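Local coordinates for protein importin-95 (Chaetomium thermophilum, PDB 4XRI) that acts as an importin-beta nuclear transport receptor built of HEAT repeats, carrying protein cargo into the nucleus and probably binding a small GTPase, at residues Thr515-Met520 / Ala529-Leu534; Asp581-Leu586 / Ser623-Gly628; Glu139-Leu144 / Val179-Ala184; Phe165-Gln170 / Leu214-Asn219. The protein carries 2 engineered substitutions. All coordinates share one frame; numbering follows the deposited sequence.

Contact 1 (Thr515-Met520 / Ala529-Leu534); sequences TVTAPM and AAYEVL
Thr517 OG1, which lies 3.8 Å from Tyr531 CE1, is gripped by several groups at once. It is hydrogen-bonded to Leu513 O, one turn back in the chain, and to Arg559 NH1 on helix 546-567, with a further weak bond to Leu514 O. The same Arg559 NH1 reaches Tyr531 OH, so one guanidinium nitrogen joins the polar ends of the two residues whose apolar parts meet. That meeting is a CH-pi contact: Thr517 CG2 stands 3.7 Å from the centroid of the Tyr531 ring and only 1° off its normal. Thr517 CB lies nearer the phenol end, 3.6 Å from Tyr531 CZ. The chi1 of 52° on Thr517 sets OG1 between the backbone N and the carbonyl carbon, where it can turn back to Leu513 O, and leaves CG2 to face the ring. The pair joins the C-terminal end of helix 503-516 to helix 524-539, successive helices of the HEAT-repeat solenoid linked by a short connection. An alanine in place of Tyr531 removes ring and hydroxyl together, and is likely to open a gap over Thr517 CG2 and let the Arg559 guanidinium, with one mate gone, turn more freely. The Tyr531 side chain also touches Ser585, Leu586 and Val589, carrying the packing on to helix 573-597. Beside it, Ala530 CB packs 3.7 Å from Val516 CG1 and equally 3.7 Å from Thr517 CG2. So small a side chain is consistent with the close backbones, Thr517 CA to Ala530 CA being 6.8 Å.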
loop_
_atom_site.group_PDB
_atom_site.type_symbol
_atom_site.label_atom_id
_atom_site.label_comp_id
_atom_site.label_asym_id
_atom_site.label_seq_id
_atom_site.Cartn_x
_atom_site.Cartn_y
_atom_site.Cartn_z
ATOM N N THR A 515 4.865 7.578 -32.512
ATOM C CA THR A 515 6.152 7.310 -33.143
ATOM C C THR A 515 7.047 6.477 -32.235
ATOM O O THR A 515 7.637 5.490 -32.669
ATOM C CB THR A 515 6.886 8.614 -33.509
ATOM O OG1 THR A 515 6.067 9.398 -34.385
ATOM C CG2 THR A 515 8.215 8.309 -34.190
ATOM N N VAL A 516 7.131 6.869 -30.969
ATOM C CA VAL A 516 8.012 6.201 -30.018
ATOM C C VAL A 516 7.489 4.811 -29.642
ATOM O O VAL A 516 8.264 3.930 -29.268
ATOM C CB VAL A 516 8.207 7.063 -28.741
ATOM C CG1 VAL A 516 6.905 7.216 -27.980
ATOM C CG2 VAL A 516 9.295 6.480 -27.849
ATOM N N THR A 517 6.180 4.604 -29.762
ATOM C CA THR A 517 5.590 3.300 -29.464
ATOM C C THR A 517 5.533 2.403 -30.700
ATOM O O THR A 517 5.167 1.229 -30.613
ATOM C CB THR A 517 4.160 3.430 -28.890
ATOM O OG1 THR A 517 3.366 4.254 -29.753
ATOM C CG2 THR A 517 4.188 4.039 -27.497
ATOM N N ALA A 518 5.898 2.964 -31.848
ATOM C CA ALA A 518 5.815 2.253 -33.125
ATOM C C ALA A 518 6.738 1.030 -33.263
ATOM O O ALA A 518 6.302 0.002 -33.783
ATOM C CB ALA A 518 6.079 3.223 -34.272
ATOM N N PRO A 519 8.012 1.127 -32.822
ATOM C CA PRO A 519 8.851 -0.065 -32.991
ATOM C C PRO A 519 8.349 -1.262 -32.195
ATOM O O PRO A 519 7.838 -1.097 -31.089
ATOM C CB PRO A 519 10.224 0.391 -32.470
ATOM C CG PRO A 519 10.207 1.864 -32.591
ATOM C CD PRO A 519 8.793 2.264 -32.303
ATOM N N MET A 520 8.490 -2.453 -32.766
ATOM C CA MET A 520 8.139 -3.678 -32.064
ATOM C C MET A 520 9.345 -4.188 -31.287
ATOM O O MET A 520 9.280 -5.226 -30.629
ATOM C CB MET A 520 7.644 -4.744 -33.045
ATOM C CG MET A 520 6.496 -4.298 -33.950
ATOM S SD MET A 520 4.874 -4.279 -33.153
ATOM C CE MET A 520 4.787 -2.601 -32.530
ATOM N N ALA A 529 5.226 3.213 -20.828
ATOM C CA ALA A 529 5.156 4.536 -20.221
ATOM C C ALA A 529 4.574 5.565 -21.186
ATOM O O ALA A 529 3.789 6.424 -20.787
ATOM C CB ALA A 529 6.528 4.974 -19.753
ATOM N N ALA A 530 4.953 5.457 -22.458
ATOM C CA ALA A 530 4.503 6.398 -23.478
ATOM C C ALA A 530 3.031 6.185 -23.819
ATOM O O ALA A 530 2.304 7.140 -24.092
ATOM C CB ALA A 530 5.359 6.273 -24.729
ATOM N N TYR A 531 2.601 4.927 -23.805
ATOM C CA TYR A 531 1.197 4.600 -24.024
ATOM C C TYR A 531 0.338 5.196 -22.916
ATOM O O TYR A 531 -0.760 5.689 -23.169
ATOM C CB TYR A 531 0.991 3.084 -24.098
ATOM C CG TYR A 531 1.092 2.505 -25.496
ATOM C CD1 TYR A 531 0.424 3.089 -26.567
ATOM C CD2 TYR A 531 1.860 1.375 -25.743
ATOM C CE1 TYR A 531 0.517 2.559 -27.843
ATOM C CE2 TYR A 531 1.955 0.838 -27.010
ATOM C CZ TYR A 531 1.284 1.433 -28.057
ATOM O OH TYR A 531 1.382 0.903 -29.323
ATOM N N GLU A 532 0.849 5.153 -21.689
ATOM C CA GLU A 532 0.150 5.744 -20.552
ATOM C C GLU A 532 -0.023 7.245 -20.751
ATOM O O GLU A 532 -1.081 7.799 -20.459
ATOM C CB GLU A 532 0.896 5.472 -19.245
ATOM C CG GLU A 532 0.071 5.776 -18.007
ATOM C CD GLU A 532 0.877 5.693 -16.721
ATOM O OE1 GLU A 532 2.122 5.589 -16.788
ATOM O OE2 GLU A 532 0.258 5.735 -15.637
ATOM N N VAL A 533 1.023 7.889 -21.259
ATOM C CA VAL A 533 0.983 9.312 -21.578
ATOM C C VAL A 533 -0.115 9.602 -22.590
ATOM O O VAL A 533 -0.929 10.509 -22.404
ATOM C CB VAL A 533 2.331 9.806 -22.145
ATOM C CG1 VAL A 533 2.238 11.283 -22.499
ATOM C CG2 VAL A 533 3.442 9.563 -21.148
ATOM N N LEU A 534 -0.127 8.817 -23.661
ATOM C CA LEU A 534 -1.120 8.950 -24.716
ATOM C C LEU A 534 -2.537 8.815 -24.165
ATOM O O LEU A 534 -3.439 9.557 -24.556
ATOM C CB LEU A 534 -0.873 7.907 -25.807
ATOM C CG LEU A 534 -1.802 7.952 -27.020
ATOM C CD1 LEU A 534 -1.862 9.364 -27.584
ATOM C CD2 LEU A 534 -1.345 6.965 -28.081
#

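Contact 2 (Asp581-Leu586 / Ser623-Gly628); sequences DMQTSL and SSVPEG
Thr584 and Ser624 are joined hydroxyl to hydroxyl, Ser624 OG donating to Thr584 OG1 over 2.8 Å. The rotamers fit this bond. In Thr584 a chi1 of -62° lays OG1 beside the backbone N, from where it also bonds to Glu580 O one turn back. Ser624, with chi1 at 66°, has OG tucked between its own N and carbonyl carbon and directed at the threonine. Next to the bond stands Val625, whose CG2 lies 3.7 Å from Thr584 OG1 and 3.7 Å from Gln583 OE1, a methyl touching both oxygens. The Gln583 chain is extended beyond CG and crosses the valine side chain at a slant, which brings OE1 near both valine methyls. Its NE2 is hydrogen-bonded to Thr563 OG1 on helix 546-567, which helps to set which way the amide is flipped. The contact joins helix 573-597 to the N-terminal end of helix 625-640 within the HEAT-repeat solenoid, with the CA atoms of Thr584 and Val625 only 5.3 Å apart. At that helix start Ser623 OG accepts a capping bond from Val625 N, 3.2 Å long with an N-H...O angle of 162°. On the other helix Ser585 OG bonds back to Asp581 O, as its backbone N does, the two donors coming from opposite faces of the carbonyl plane.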
loop_
_atom_site.group_PDB
_atom_site.type_symbol
_atom_site.label_atom_id
_atom_site.label_comp_id
_atom_site.label_asym_id
_atom_site.label_seq_id
_atom_site.Cartn_x
_atom_site.Cartn_y
_atom_site.Cartn_z
ATOM N N ASP A 581 1.998 -6.892 -22.252
ATOM C CA ASP A 581 2.148 -5.472 -21.944
ATOM C C ASP A 581 1.671 -4.608 -23.112
ATOM O O ASP A 581 1.072 -3.554 -22.910
ATOM C CB ASP A 581 3.605 -5.134 -21.608
ATOM C CG ASP A 581 4.016 -5.612 -20.229
ATOM O OD1 ASP A 581 5.229 -5.585 -19.934
ATOM O OD2 ASP A 581 3.132 -6.012 -19.443
ATOM N N MET A 582 1.946 -5.062 -24.333
ATOM C CA MET A 582 1.527 -4.357 -25.544
ATOM C C MET A 582 0.005 -4.271 -25.639
ATOM O O MET A 582 -0.560 -3.194 -25.850
ATOM C CB MET A 582 2.091 -5.054 -26.785
ATOM C CG MET A 582 1.835 -4.325 -28.089
ATOM S SD MET A 582 2.528 -5.224 -29.493
ATOM C CE MET A 582 4.103 -5.733 -28.810
ATOM N N GLN A 583 -0.648 -5.416 -25.475
ATOM C CA GLN A 583 -2.099 -5.490 -25.563
ATOM C C GLN A 583 -2.772 -4.723 -24.430
ATOM O O GLN A 583 -3.788 -4.062 -24.638
ATOM C CB GLN A 583 -2.550 -6.949 -25.556
ATOM C CG GLN A 583 -2.203 -7.714 -26.826
ATOM C CD GLN A 583 -2.602 -9.170 -26.754
ATOM O OE1 GLN A 583 -2.534 -9.790 -25.693
ATOM N NE2 GLN A 583 -3.026 -9.726 -27.883
ATOM N N THR A 584 -2.192 -4.800 -23.236
ATOM C CA THR A 584 -2.741 -4.109 -22.073
ATOM C C THR A 584 -2.646 -2.596 -22.243
ATOM O O THR A 584 -3.580 -1.860 -21.914
ATOM C CB THR A 584 -2.019 -4.521 -20.774
ATOM O OG1 THR A 584 -2.199 -5.924 -20.553
ATOM C CG2 THR A 584 -2.582 -3.759 -19.588
ATOM N N SER A 585 -1.509 -2.139 -22.758
ATOM C CA SER A 585 -1.299 -0.718 -23.007
ATOM C C SER A 585 -2.245 -0.210 -24.093
ATOM O O SER A 585 -2.824 0.871 -23.974
ATOM C CB SER A 585 0.153 -0.448 -23.408
ATOM O OG SER A 585 1.040 -0.711 -22.335
ATOM N N LEU A 586 -2.390 -0.996 -25.155
ATOM C CA LEU A 586 -3.251 -0.627 -26.272
ATOM C C LEU A 586 -4.719 -0.591 -25.861
ATOM O O LEU A 586 -5.484 0.246 -26.340
ATOM C CB LEU A 586 -3.053 -1.598 -27.439
ATOM C CG LEU A 586 -1.782 -1.384 -28.263
ATOM C CD1 LEU A 586 -1.561 -2.541 -29.223
ATOM C CD2 LEU A 586 -1.861 -0.068 -29.020
ATOM N N SER A 623 -2.422 -13.219 -16.399
ATOM C CA SER A 623 -2.299 -12.209 -17.439
ATOM C C SER A 623 -3.107 -10.971 -17.071
ATOM O O SER A 623 -4.187 -11.073 -16.490
ATOM C CB SER A 623 -2.759 -12.770 -18.788
ATOM O OG SER A 623 -2.734 -11.773 -19.793
ATOM N N SER A 624 -2.574 -9.800 -17.405
ATOM C CA SER A 624 -3.258 -8.543 -17.126
ATOM C C SER A 624 -4.197 -8.178 -18.269
ATOM O O SER A 624 -4.935 -7.196 -18.194
ATOM C CB SER A 624 -2.246 -7.420 -16.897
ATOM O OG SER A 624 -1.514 -7.144 -18.077
ATOM N N VAL A 625 -4.162 -8.979 -19.327
ATOM C CA VAL A 625 -4.882 -8.671 -20.560
ATOM C C VAL A 625 -6.413 -8.787 -20.477
ATOM O O VAL A 625 -7.109 -7.887 -20.944
ATOM C CB VAL A 625 -4.389 -9.568 -21.721
ATOM C CG1 VAL A 625 -5.215 -9.329 -22.969
ATOM C CG2 VAL A 625 -2.916 -9.306 -22.000
ATOM N N PRO A 626 -6.947 -9.889 -19.905
ATOM C CA PRO A 626 -8.414 -9.961 -19.879
ATOM C C PRO A 626 -9.051 -8.808 -19.109
ATOM O O PRO A 626 -10.134 -8.346 -19.468
ATOM C CB PRO A 626 -8.691 -11.300 -19.178
ATOM C CG PRO A 626 -7.467 -12.101 -19.372
ATOM C CD PRO A 626 -6.339 -11.108 -19.342
ATOM N N GLU A 627 -8.371 -8.348 -18.066
ATOM C CA GLU A 627 -8.876 -7.255 -17.247
ATOM C C GLU A 627 -8.899 -5.947 -18.032
ATOM O O GLU A 627 -9.832 -5.156 -17.907
ATOM C CB GLU A 627 -8.026 -7.106 -15.983
ATOM C CG GLU A 627 -8.558 -6.098 -14.986
ATOM C CD GLU A 627 -7.978 -6.303 -13.600
ATOM O OE1 GLU A 627 -8.122 -5.399 -12.750
ATOM O OE2 GLU A 627 -7.384 -7.375 -13.362
ATOM N N GLY A 628 -7.869 -5.732 -18.845
ATOM C CA GLY A 628 -7.793 -4.557 -19.691
ATOM C C GLY A 628 -8.855 -4.583 -20.772
ATOM O O GLY A 628 -9.454 -3.558 -21.094
#

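Contact 3 (Glu139-Leu144 / Val179-Ala184); sequences ELMHAL and VGHSNA
Met141 and His181 mark the closest approach of the two backbones, their CA atoms 7.4 Å apart. Met141 sits in the opening turn of helix 140-150, where Ala143 N bonds to Glu139 O over 3.1 Å, while His181 occupies the N-cap position of helix 182-193. In both residues the bond from CA to CB is aimed at the opposite segment. The histidine ring then lies flat against the methionine: Met141 CB stands 3.8 Å from the ring centroid and 2° off the normal, a CH-pi contact centred on one face. Two helix beginnings of the N-terminal part of the HEAT-repeat solenoid are joined here. The Met141 chain bends at chi2 (-45°) and again at chi3, leading SD away from His181 and into packing with Ile166 of helix 153-168. An alanine at His181 takes the ring away and is likely to leave Met141 CB uncovered on that side, with a gap where the CH-pi contact had been. From His181 ND1 a hydrogen bond goes to a bound glycerol, probably from the crystallisation liquor, which Asn183 ND2 also reaches weakly.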
loop_
_atom_site.group_PDB
_atom_site.type_symbol
_atom_site.label_atom_id
_atom_site.label_comp_id
_atom_site.label_asym_id
_atom_site.label_seq_id
_atom_site.Cartn_x
_atom_site.Cartn_y
_atom_site.Cartn_z
ATOM N N GLU A 139 13.094 -21.266 34.696
ATOM C CA GLU A 139 14.516 -20.992 34.900
ATOM C C GLU A 139 15.100 -20.049 33.852
ATOM O O GLU A 139 16.174 -19.480 34.054
ATOM C CB GLU A 139 15.321 -22.295 34.897
ATOM C CG GLU A 139 14.850 -23.348 35.890
ATOM C CD GLU A 139 13.839 -24.310 35.295
ATOM O OE1 GLU A 139 13.237 -23.978 34.252
ATOM O OE2 GLU A 139 13.655 -25.404 35.868
ATOM N N LEU A 140 14.384 -19.876 32.744
ATOM C CA LEU A 140 14.955 -19.268 31.543
ATOM C C LEU A 140 15.439 -17.823 31.691
ATOM O O LEU A 140 16.624 -17.546 31.508
ATOM C CB LEU A 140 13.943 -19.325 30.403
ATOM C CG LEU A 140 14.468 -18.707 29.107
ATOM C CD1 LEU A 140 15.736 -19.417 28.652
ATOM C CD2 LEU A 140 13.412 -18.742 28.019
ATOM N N MET A 141 14.527 -16.904 31.998
ATOM C CA MET A 141 14.860 -15.481 31.985
ATOM C C MET A 141 15.930 -15.128 33.017
ATOM O O MET A 141 16.763 -14.255 32.776
ATOM C CB MET A 141 13.607 -14.632 32.217
ATOM C CG MET A 141 12.536 -14.779 31.132
ATOM S SD MET A 141 13.175 -14.741 29.440
ATOM C CE MET A 141 13.872 -13.094 29.350
ATOM N N HIS A 142 15.905 -15.808 34.159
ATOM C CA HIS A 142 16.934 -15.619 35.176
ATOM C C HIS A 142 18.290 -16.061 34.637
ATOM O O HIS A 142 19.305 -15.404 34.867
ATOM C CB HIS A 142 16.589 -16.393 36.451
ATOM C CG HIS A 142 17.559 -16.176 37.572
ATOM N ND1 HIS A 142 17.537 -15.053 38.369
ATOM C CD2 HIS A 142 18.581 -16.940 38.024
ATOM C CE1 HIS A 142 18.505 -15.135 39.267
ATOM N NE2 HIS A 142 19.153 -16.269 39.078
ATOM N N ALA A 143 18.294 -17.173 33.910
ATOM C CA ALA A 143 19.517 -17.716 33.333
ATOM C C ALA A 143 20.062 -16.795 32.245
ATOM O O ALA A 143 21.268 -16.571 32.161
ATOM C CB ALA A 143 19.267 -19.110 32.776
ATOM N N LEU A 144 19.165 -16.266 31.418
ATOM C CA LEU A 144 19.553 -15.362 30.339
ATOM C C LEU A 144 20.130 -14.058 30.879
ATOM O O LEU A 144 21.144 -13.567 30.385
ATOM C CB LEU A 144 18.356 -15.065 29.432
ATOM C CG LEU A 144 17.818 -16.221 28.586
ATOM C CD1 LEU A 144 16.611 -15.768 27.774
ATOM C CD2 LEU A 144 18.907 -16.769 27.676
ATOM N N VAL A 179 6.666 -9.556 32.716
ATOM C CA VAL A 179 6.469 -8.332 33.499
ATOM C C VAL A 179 7.347 -8.249 34.743
ATOM O O VAL A 179 7.916 -7.198 35.044
ATOM C CB VAL A 179 4.988 -8.196 33.924
ATOM C CG1 VAL A 179 4.839 -7.295 35.145
ATOM C CG2 VAL A 179 4.155 -7.668 32.766
ATOM N N GLY A 180 7.462 -9.364 35.455
ATOM C CA GLY A 180 8.225 -9.400 36.688
ATOM C C GLY A 180 9.729 -9.294 36.502
ATOM O O GLY A 180 10.457 -8.982 37.445
ATOM N N HIS A 181 10.201 -9.558 35.287
ATOM C CA HIS A 181 11.633 -9.522 34.997
ATOM C C HIS A 181 12.070 -8.202 34.369
ATOM O O HIS A 181 13.219 -8.058 33.955
ATOM C CB HIS A 181 12.021 -10.668 34.060
ATOM C CG HIS A 181 11.852 -12.030 34.657
ATOM N ND1 HIS A 181 12.763 -12.575 35.536
ATOM C CD2 HIS A 181 10.887 -12.964 34.487
ATOM C CE1 HIS A 181 12.362 -13.783 35.890
ATOM N NE2 HIS A 181 11.225 -14.043 35.268
ATOM N N SER A 182 11.150 -7.246 34.309
ATOM C CA SER A 182 11.342 -6.026 33.527
ATOM C C SER A 182 12.611 -5.254 33.877
ATOM O O SER A 182 13.409 -4.939 32.995
ATOM C CB SER A 182 10.131 -5.110 33.690
ATOM O OG SER A 182 10.202 -4.011 32.798
ATOM N N ASN A 183 12.799 -4.950 35.156
ATOM C CA ASN A 183 13.947 -4.154 35.574
ATOM C C ASN A 183 15.257 -4.920 35.447
ATOM O O ASN A 183 16.290 -4.346 35.098
ATOM C CB ASN A 183 13.775 -3.670 37.010
ATOM C CG ASN A 183 14.873 -2.710 37.431
ATOM O OD1 ASN A 183 15.845 -3.102 38.076
ATOM N ND2 ASN A 183 14.725 -1.444 37.057
ATOM N N ALA A 184 15.206 -6.217 35.735
ATOM C CA ALA A 184 16.385 -7.070 35.639
ATOM C C ALA A 184 16.873 -7.151 34.197
ATOM O O ALA A 184 18.074 -7.077 33.930
ATOM C CB ALA A 184 16.084 -8.460 36.175
#

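Contact 4 (Phe165-Gln170 / Leu214-Asn219); sequences FICETQ and LEFVGN
Cys167 and Phe216 meet at a slant, sulfur against ring. Cys167 SG is 3.5 Å from Phe216 CD2 and 4.3 Å from the centroid of that ring, a sulfur-aromatic approach along a line 44° off the normal. In Phe216 a chi1 of 172° places CG anti to the backbone N, which swings the ring beside the thiol. The backbones of the same two residues are bridged by a water that donates to Cys167 O (2.8 Å) and accepts from Phe216 N (2.9 Å). Gln170 and Glu215 approach more loosely, their amide and carboxylate planes 40° apart. Gln170 NE2 is 4.1 Å from Glu215 OE1 and just as far from Glu215 OE2, while OE1 has its firm partner in a salt bridge with Arg175 NH2. Within 165-170, Thr169 OG1 donates to Phe165 O, lying in the carbonyl plane. The contact joins the C-terminal end of helix 153-168 to the short helix 214-217 in the N-terminal part of the HEAT-repeat solenoid. Helix 172-178 borders the Phe216 ring through Arg175 and Leu178. Ile185 of helix 182-193 packs on both Cys167 and Phe216, and helix 243-260 packs on Leu214 through Arg255 and Ile256 and on Glu215 through Leu259.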
loop_
_atom_site.group_PDB
_atom_site.type_symbol
_atom_site.label_atom_id
_atom_site.label_comp_id
_atom_site.label_asym_id
_atom_site.label_seq_id
_atom_site.Cartn_x
_atom_site.Cartn_y
_atom_site.Cartn_z
ATOM N N PHE A 165 15.110 -11.103 21.281
ATOM C CA PHE A 165 14.161 -11.883 20.487
ATOM C C PHE A 165 12.868 -12.126 21.250
ATOM O O PHE A 165 11.773 -12.013 20.698
ATOM C CB PHE A 165 14.773 -13.227 20.076
ATOM C CG PHE A 165 15.832 -13.121 19.017
ATOM C CD1 PHE A 165 16.069 -11.921 18.369
ATOM C CD2 PHE A 165 16.581 -14.230 18.659
ATOM C CE1 PHE A 165 17.039 -11.826 17.393
ATOM C CE2 PHE A 165 17.549 -14.143 17.679
ATOM C CZ PHE A 165 17.778 -12.938 17.044
ATOM N N ILE A 166 13.010 -12.465 22.526
ATOM C CA ILE A 166 11.873 -12.755 23.386
ATOM C C ILE A 166 11.066 -11.492 23.691
ATOM O O ILE A 166 9.835 -11.503 23.632
ATOM C CB ILE A 166 12.338 -13.409 24.701
ATOM C CG1 ILE A 166 12.865 -14.819 24.426
ATOM C CG2 ILE A 166 11.207 -13.457 25.713
ATOM C CD1 ILE A 166 13.546 -15.467 25.612
ATOM N N CYS A 167 11.762 -10.400 23.992
ATOM C CA CYS A 167 11.101 -9.153 24.368
ATOM C C CYS A 167 10.431 -8.448 23.189
ATOM O O CYS A 167 9.479 -7.694 23.378
ATOM C CB CYS A 167 12.100 -8.203 25.034
ATOM S SG CYS A 167 12.504 -8.635 26.742
ATOM N N GLU A 168 10.920 -8.687 21.976
ATOM C CA GLU A 168 10.363 -8.015 20.805
ATOM C C GLU A 168 9.084 -8.693 20.333
ATOM O O GLU A 168 8.288 -8.094 19.609
ATOM C CB GLU A 168 11.378 -7.969 19.659
ATOM C CG GLU A 168 11.532 -9.269 18.894
ATOM C CD GLU A 168 12.406 -9.123 17.658
ATOM O OE1 GLU A 168 12.892 -10.155 17.147
ATOM O OE2 GLU A 168 12.603 -7.980 17.195
ATOM N N THR A 169 8.899 -9.944 20.744
ATOM C CA THR A 169 7.735 -10.721 20.337
ATOM C C THR A 169 6.447 -10.043 20.779
ATOM O O THR A 169 6.139 -9.974 21.966
ATOM C CB THR A 169 7.772 -12.148 20.907
ATOM O OG1 THR A 169 8.948 -12.821 20.438
ATOM C CG2 THR A 169 6.539 -12.927 20.470
ATOM N N GLN A 170 5.700 -9.550 19.799
ATOM C CA GLN A 170 4.475 -8.806 20.052
ATOM C C GLN A 170 3.324 -9.746 20.397
ATOM O O GLN A 170 2.408 -9.948 19.603
ATOM C CB GLN A 170 4.132 -7.949 18.833
ATOM C CG GLN A 170 5.367 -7.505 18.062
ATOM C CD GLN A 170 5.039 -6.633 16.871
ATOM O OE1 GLN A 170 4.780 -7.130 15.774
ATOM N NE2 GLN A 170 5.056 -5.321 17.078
ATOM N N LEU A 214 12.437 -2.335 23.126
ATOM C CA LEU A 214 11.946 -0.994 23.443
ATOM C C LEU A 214 10.502 -0.960 23.928
ATOM O O LEU A 214 10.205 -0.345 24.953
ATOM C CB LEU A 214 12.093 -0.086 22.224
ATOM C CG LEU A 214 13.471 0.558 22.093
ATOM C CD1 LEU A 214 13.554 1.413 20.843
ATOM C CD2 LEU A 214 13.776 1.386 23.334
ATOM N N GLU A 215 9.613 -1.617 23.190
ATOM C CA GLU A 215 8.204 -1.666 23.562
ATOM C C GLU A 215 8.023 -2.253 24.959
ATOM O O GLU A 215 7.186 -1.786 25.731
ATOM C CB GLU A 215 7.404 -2.476 22.539
ATOM C CG GLU A 215 7.389 -1.871 21.145
ATOM C CD GLU A 215 6.326 -2.481 20.249
ATOM O OE1 GLU A 215 5.731 -3.508 20.640
ATOM O OE2 GLU A 215 6.083 -1.928 19.156
ATOM N N PHE A 216 8.826 -3.260 25.290
ATOM C CA PHE A 216 8.711 -3.921 26.583
ATOM C C PHE A 216 9.440 -3.184 27.708
ATOM O O PHE A 216 8.803 -2.681 28.632
ATOM C CB PHE A 216 9.232 -5.359 26.500
ATOM C CG PHE A 216 9.328 -6.045 27.839
ATOM C CD1 PHE A 216 8.193 -6.515 28.479
ATOM C CD2 PHE A 216 10.555 -6.215 28.458
ATOM C CE1 PHE A 216 8.283 -7.139 29.711
ATOM C CE2 PHE A 216 10.651 -6.834 29.689
ATOM C CZ PHE A 216 9.514 -7.298 30.317
ATOM N N VAL A 217 10.769 -3.129 27.637
ATOM C CA VAL A 217 11.571 -2.696 28.784
ATOM C C VAL A 217 11.350 -1.242 29.189
ATOM O O VAL A 217 11.492 -0.895 30.361
ATOM C CB VAL A 217 13.089 -2.892 28.537
ATOM C CG1 VAL A 217 13.419 -4.362 28.341
ATOM C CG2 VAL A 217 13.572 -2.065 27.357
ATOM N N GLY A 218 10.997 -0.394 28.231
ATOM C CA GLY A 218 10.824 1.018 28.517
ATOM C C GLY A 218 9.577 1.282 29.334
ATOM O O GLY A 218 9.368 2.397 29.820
ATOM N N ASN A 219 8.769 0.235 29.506
ATOM C CA ASN A 219 7.416 0.350 30.036
ATOM C C ASN A 219 6.722 1.531 29.382
ATOM O O ASN A 219 6.166 2.397 30.058
ATOM C CB ASN A 219 7.415 0.497 31.559
ATOM C CG ASN A 219 6.041 0.258 32.161
ATOM O OD1 ASN A 219 5.125 -0.203 31.478
ATOM N ND2 ASN A 219 5.892 0.567 33.444
HETATM O O HOH W 1 9.637 -4.886 22.980
#

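In the fold
From the N terminus, contact 3 opens at 139-144, and contact 4 opens at 165-170 before contact 3 closes at 179-184; contact 4 then closes at 214-219. The two loops therefore cross, tying together helices of the N-terminal part of the solenoid. Their centres are about 12 Å apart, and they touch through Leu140 and Leu144 on Ile166 and Ser182 on Phe216. Far along the chain, contact 1 closes a short loop between helices 503-516 and 524-539; contact 2 follows in series, spanning a longer one between helices 573-597 and 625-640. These two touch where helix 524-539 meets helix 573-597. The pairs lie on opposite sides of the chain's centre, contacts 1 and 3 having centres about 64 Å apart.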